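Local coordinates for protein polymerase cofactor VP35 (Reston ebolavirus, PDB 3L2A) that probably binds double-stranded RNA through its interferon inhibitory domain, helping the virus evade the host interferon response, and serves as a cofactor of the viral polymerase, at residues N42-T47 with V73-D78; A54-G59 with Q63-Q68. One frame throughout, in Å; residues are numbered along the deposited sequence.

Interaction 1 (N42-T47 with V73-D78)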
loop_
_atom_site.group_PDB
_atom_site.type_symbol
_atom_site.label_atom_id
_atom_site.label_comp_id
_atom_site.label_asym_id
_atom_site.label_seq_id
_atom_site.Cartn_x
_atom_site.Cartn_y
_atom_site.Cartn_z
ATOM N N ASN A 42 4.414 10.048 9.226
ATOM C CA ASN A 42 3.351 10.897 9.770
ATOM C C ASN A 42 2.894 10.519 11.178
ATOM O O ASN A 42 1.871 11.026 11.679
ATOM C CB ASN A 42 2.187 10.901 8.793
ATOM C CG ASN A 42 2.555 11.585 7.502
ATOM O OD1 ASN A 42 2.644 12.811 7.465
ATOM N ND2 ASN A 42 2.828 10.800 6.453
ATOM N N ASN A 43 3.678 9.643 11.811
ATOM C CA ASN A 43 3.446 9.187 13.183
ATOM C C ASN A 43 2.060 8.565 13.378
ATOM O O ASN A 43 1.400 8.779 14.406
ATOM C CB ASN A 43 3.732 10.306 14.199
ATOM C CG ASN A 43 5.157 10.797 14.112
ATOM O OD1 ASN A 43 6.104 10.005 14.189
ATOM N ND2 ASN A 43 5.329 12.107 13.920
ATOM N N LEU A 44 1.661 7.745 12.406
ATOM C CA LEU A 44 0.318 7.120 12.397
ATOM C C LEU A 44 0.358 5.590 12.403
ATOM O O LEU A 44 -0.666 4.956 12.141
ATOM C CB LEU A 44 -0.470 7.638 11.172
ATOM C CG LEU A 44 -0.917 9.106 11.330
ATOM C CD1 LEU A 44 -1.453 9.607 10.026
ATOM C CD2 LEU A 44 -2.030 9.204 12.404
ATOM N N LEU A 45 1.514 4.980 12.681
ATOM C CA LEU A 45 1.573 3.510 12.640
ATOM C C LEU A 45 0.595 2.835 13.576
ATOM O O LEU A 45 0.079 1.758 13.268
ATOM C CB LEU A 45 2.976 3.006 12.980
ATOM C CG LEU A 45 4.006 3.323 11.887
ATOM C CD1 LEU A 45 5.420 3.086 12.472
ATOM C CD2 LEU A 45 3.769 2.460 10.644
ATOM N N ASP A 46 0.391 3.427 14.750
ATOM C CA ASP A 46 -0.495 2.775 15.722
ATOM C C ASP A 46 -1.966 2.938 15.382
ATOM O O ASP A 46 -2.786 2.060 15.697
ATOM C CB ASP A 46 -0.152 3.299 17.121
ATOM C CG ASP A 46 1.253 2.916 17.512
ATOM O OD1 ASP A 46 1.568 1.718 17.384
ATOM O OD2 ASP A 46 2.018 3.791 17.939
ATOM N N THR A 47 -2.304 4.046 14.726
ATOM C CA THR A 47 -3.658 4.199 14.178
ATOM C C THR A 47 -3.914 3.168 13.069
ATOM O O THR A 47 -4.947 2.518 13.031
ATOM C CB THR A 47 -3.818 5.614 13.625
ATOM O OG1 THR A 47 -3.660 6.564 14.698
ATOM C CG2 THR A 47 -5.194 5.817 13.021
ATOM N N VAL A 73 -8.428 6.067 7.160
ATOM C CA VAL A 73 -7.402 6.856 7.819
ATOM C C VAL A 73 -7.091 8.085 6.963
ATOM O O VAL A 73 -6.610 7.926 5.837
ATOM C CB VAL A 73 -6.136 6.001 8.090
ATOM C CG1 VAL A 73 -5.104 6.808 8.850
ATOM C CG2 VAL A 73 -6.492 4.718 8.883
ATOM N N PRO A 74 -7.383 9.304 7.472
ATOM C CA PRO A 74 -7.300 10.524 6.668
ATOM C C PRO A 74 -6.032 10.783 5.898
ATOM O O PRO A 74 -6.094 11.420 4.828
ATOM C CB PRO A 74 -7.467 11.638 7.713
ATOM C CG PRO A 74 -8.350 11.078 8.697
ATOM C CD PRO A 74 -7.930 9.602 8.819
ATOM N N ILE A 75 -4.889 10.351 6.430
ATOM C CA ILE A 75 -3.595 10.617 5.771
ATOM C C ILE A 75 -3.554 10.111 4.331
ATOM O O ILE A 75 -2.870 10.692 3.507
ATOM C CB ILE A 75 -2.376 10.041 6.573
ATOM C CG1 ILE A 75 -1.050 10.656 6.102
ATOM C CG2 ILE A 75 -2.324 8.496 6.557
ATOM C CD1 ILE A 75 -0.926 12.127 6.426
ATOM N N PHE A 76 -4.319 9.064 4.035
ATOM C CA PHE A 76 -4.303 8.448 2.705
ATOM C C PHE A 76 -5.117 9.209 1.691
ATOM O O PHE A 76 -5.061 8.918 0.507
ATOM C CB PHE A 76 -4.658 6.953 2.780
ATOM C CG PHE A 76 -3.667 6.184 3.573
ATOM C CD1 PHE A 76 -2.386 5.978 3.070
ATOM C CD2 PHE A 76 -3.986 5.708 4.852
ATOM C CE1 PHE A 76 -1.434 5.285 3.802
ATOM C CE2 PHE A 76 -3.032 5.020 5.593
ATOM C CZ PHE A 76 -1.771 4.809 5.079
ATOM N N GLN A 77 -5.820 10.227 2.175
ATOM C CA GLN A 77 -6.426 11.233 1.324
ATOM C C GLN A 77 -5.516 12.466 1.209
ATOM O O GLN A 77 -5.573 13.182 0.213
ATOM C CB GLN A 77 -7.816 11.604 1.859
ATOM C CG GLN A 77 -8.851 10.541 1.544
ATOM C CD GLN A 77 -9.972 10.508 2.549
ATOM O OE1 GLN A 77 -9.737 10.336 3.753
ATOM N NE2 GLN A 77 -11.204 10.665 2.069
ATOM N N ASP A 78 -4.679 12.687 2.228
ATOM C CA ASP A 78 -3.815 13.868 2.348
ATOM C C ASP A 78 -2.551 13.721 1.473
ATOM O O ASP A 78 -1.924 14.716 1.117
ATOM C CB ASP A 78 -3.329 14.089 3.809
ATOM C CG ASP A 78 -4.465 14.365 4.853
ATOM O OD1 ASP A 78 -5.610 14.743 4.491
ATOM O OD2 ASP A 78 -4.165 14.222 6.081
#
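In the helical part of the VP35 interferon inhibitory domain, Ile-75 packs against Asn-42 and Leu-44 where the turn joining helices 27-41 and 45-57 meets the short helix 75-78. A turn between two helices thus touches the junction of helix 62-72 with helix 75-78, and the contact lies near the surface, held by apolar packing with no hydrogen bond across it. Ile-75 carries most of it by dividing its branches between two partners. With CG1 anti to the backbone N (chi1 -164°), the longer branch runs to Asn-42 and ends with CD1 3.7 Å from Asn-42 CG, so a methyl rests on the carboxamide. CG1 itself lies 3.9 Å from Asn-42 ND2. That nitrogen is already engaged, since it donates to the carbonyl O of Ile-38 in the last turn of helix 27-41; the bond probably limits the amide's rotation while the group packs against the isoleucine branch. Asn-42 suits this place, the first non-helical residue, because its short side chain can turn back to the helix it has just left.

Leu-44, at the N-cap position of helix 45-57, supplies the apolar partner. Leucine has no polar atom with which to cap the helix, and its role here is packing: CD1 reaches the branch point of Ile-75, 3.6 Å from CB. The same methyl is 3.7 Å from Ile-75 CG2. This CG2 also lies over one face of the Phe-76 ring, near the rim, and Phe-76 in turn packs on Ile-35 and Ile-38 of helix 27-41, so the beta-branched isoleucine links the outer leucine to a buried aromatic. At the margin, where helix 62-72 has just ended, a looser pair of methyls meets: Thr-47 CG2 stands 4.3 Å from Val-73 CG1.

Interaction 2 (A54-G59 with Q63-Q68)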
loop_
_atom_site.group_PDB
_atom_site.type_symbol
_atom_site.label_atom_id
_atom_site.label_comp_id
_atom_site.label_asym_id
_atom_site.label_seq_id
_atom_site.Cartn_x
_atom_site.Cartn_y
_atom_site.Cartn_z
ATOM N N ALA A 54 -8.906 -4.049 13.813
ATOM C CA ALA A 54 -10.355 -3.917 13.916
ATOM C C ALA A 54 -11.017 -4.504 12.683
ATOM O O ALA A 54 -12.081 -5.097 12.791
ATOM C CB ALA A 54 -10.759 -2.479 14.106
ATOM N N SER A 55 -10.384 -4.357 11.516
ATOM C CA SER A 55 -10.980 -4.892 10.289
ATOM C C SER A 55 -10.921 -6.395 10.267
ATOM O O SER A 55 -11.890 -7.057 9.861
ATOM C CB SER A 55 -10.302 -4.295 9.051
ATOM O OG SER A 55 -10.623 -2.916 8.964
ATOM N N LEU A 56 -9.800 -6.954 10.705
ATOM C CA LEU A 56 -9.673 -8.410 10.768
ATOM C C LEU A 56 -10.692 -8.968 11.744
ATOM O O LEU A 56 -11.260 -10.039 11.500
ATOM C CB LEU A 56 -8.289 -8.837 11.210
ATOM C CG LEU A 56 -7.129 -8.496 10.268
ATOM C CD1 LEU A 56 -5.836 -8.992 10.927
ATOM C CD2 LEU A 56 -7.301 -9.074 8.879
ATOM N N ALA A 57 -10.941 -8.245 12.823
ATOM C CA ALA A 57 -11.905 -8.717 13.835
ATOM C C ALA A 57 -13.339 -8.724 13.286
ATOM O O ALA A 57 -14.189 -9.511 13.756
ATOM C CB ALA A 57 -11.818 -7.875 15.085
ATOM N N ASP A 58 -13.603 -7.847 12.316
ATOM C CA ASP A 58 -14.868 -7.792 11.567
ATOM C C ASP A 58 -15.021 -8.912 10.521
ATOM O O ASP A 58 -16.059 -8.995 9.851
ATOM C CB ASP A 58 -15.005 -6.462 10.812
ATOM C CG ASP A 58 -15.213 -5.265 11.723
ATOM O OD1 ASP A 58 -15.555 -5.434 12.908
ATOM O OD2 ASP A 58 -15.006 -4.133 11.219
ATOM N N GLY A 59 -13.990 -9.736 10.349
ATOM C CA GLY A 59 -14.010 -10.841 9.384
ATOM C C GLY A 59 -13.510 -10.484 7.994
ATOM O O GLY A 59 -13.710 -11.252 7.033
ATOM N N GLN A 63 -6.369 -8.419 2.909
ATOM C CA GLN A 63 -6.378 -7.545 1.754
ATOM C C GLN A 63 -7.490 -6.484 1.858
ATOM O O GLN A 63 -7.264 -5.284 1.582
ATOM C CB GLN A 63 -6.549 -8.398 0.496
ATOM C CG GLN A 63 -5.377 -9.362 0.241
ATOM C CD GLN A 63 -5.655 -10.759 0.745
ATOM O OE1 GLN A 63 -6.316 -10.956 1.782
ATOM N NE2 GLN A 63 -5.184 -11.747 0.002
ATOM N N CYS A 64 -8.674 -6.918 2.282
ATOM C CA CYS A 64 -9.763 -6.002 2.524
ATOM C C CYS A 64 -9.404 -5.028 3.630
ATOM O O CYS A 64 -9.687 -3.829 3.505
ATOM C CB CYS A 64 -11.047 -6.761 2.847
ATOM S SG CYS A 64 -12.451 -5.670 3.120
ATOM N N ALA A 65 -8.761 -5.529 4.696
ATOM C CA ALA A 65 -8.329 -4.670 5.813
ATOM C C ALA A 65 -7.410 -3.533 5.331
ATOM O O ALA A 65 -7.537 -2.377 5.759
ATOM C CB ALA A 65 -7.656 -5.533 6.917
ATOM N N LEU A 66 -6.517 -3.851 4.389
ATOM C CA LEU A 66 -5.622 -2.839 3.832
ATOM C C LEU A 66 -6.385 -1.829 3.004
ATOM O O LEU A 66 -6.113 -0.632 3.068
ATOM C CB LEU A 66 -4.542 -3.505 3.002
ATOM C CG LEU A 66 -3.530 -4.357 3.789
ATOM C CD1 LEU A 66 -2.710 -5.181 2.816
ATOM C CD2 LEU A 66 -2.608 -3.465 4.656
ATOM N N ILE A 67 -7.326 -2.302 2.195
ATOM C CA ILE A 67 -8.182 -1.352 1.474
ATOM C C ILE A 67 -8.908 -0.419 2.449
ATOM O O ILE A 67 -8.952 0.795 2.261
ATOM C CB ILE A 67 -9.194 -2.091 0.570
ATOM C CG1 ILE A 67 -8.457 -2.809 -0.567
ATOM C CG2 ILE A 67 -10.266 -1.121 0.016
ATOM C CD1 ILE A 67 -9.371 -3.699 -1.426
ATOM N N GLN A 68 -9.446 -0.992 3.521
ATOM C CA GLN A 68 -10.194 -0.194 4.479
ATOM C C GLN A 68 -9.315 0.854 5.149
ATOM O O GLN A 68 -9.764 1.980 5.381
ATOM C CB GLN A 68 -10.912 -1.106 5.477
ATOM C CG GLN A 68 -11.977 -2.001 4.813
ATOM C CD GLN A 68 -13.111 -1.259 4.116
ATOM O OE1 GLN A 68 -12.970 -0.775 2.989
ATOM N NE2 GLN A 68 -14.276 -1.242 4.753
#
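Apolar packing dominates where Ser-55 meets Ala-65, with the two CB atoms 3.6 Å apart. Ser-55 CB also lies 3.8 Å from Ala-65 CA, and the two CA atoms are 5.2 Å apart: side chains of one or two heavy atoms let the backbones come this close. Leu-56 adds a lighter touch, its CD2 4.1 Å from Ala-65 CB.

Each polar end has a hydrogen-bond partner in its own helix. Ser-55 OG sits beside its backbone N (chi1 -68°), which directs it back along the helix to bond with the carbonyl O of Glu-51. Within 63-68 its nearest neighbour is Gln-68 CB, 3.9 Å from Ser-55 OG. Gln-68, bent at chi2 (-61°), bonds through OE1 to Lys-71 NZ.

The contact belongs to a helical hairpin in which helix 45-57 turns into helix 62-72 through a short loop.

The first helix ends in a Schellman motif, one of whose two bonds runs from Gly-59 N to Leu-56 O, 3.0 Å. Gly-59, the first residue to leave helical geometry, adopts a positive phi of 90°, where a side chain would press on the preceding carbonyl O; glycine avoids this.

Helix 45-57 takes part in both contacts, its first turn in interaction 1 and its last in interaction 2, their centres 16 Å apart. Interaction 2 is nested within the chain loop that interaction 1 closes: one joins consecutive helices across a short turn, the other brings together segments 26 residues apart. Interaction 1 is a surface contact but covers more area, 205 against 128 Å², through branched side chains that bridge the wider gap between backbones. Interaction 2 is partly buried, with small residues where the helices run close. Neither has a hydrogen bond across it; in each, a polar side chain bonds to a carbonyl one turn back.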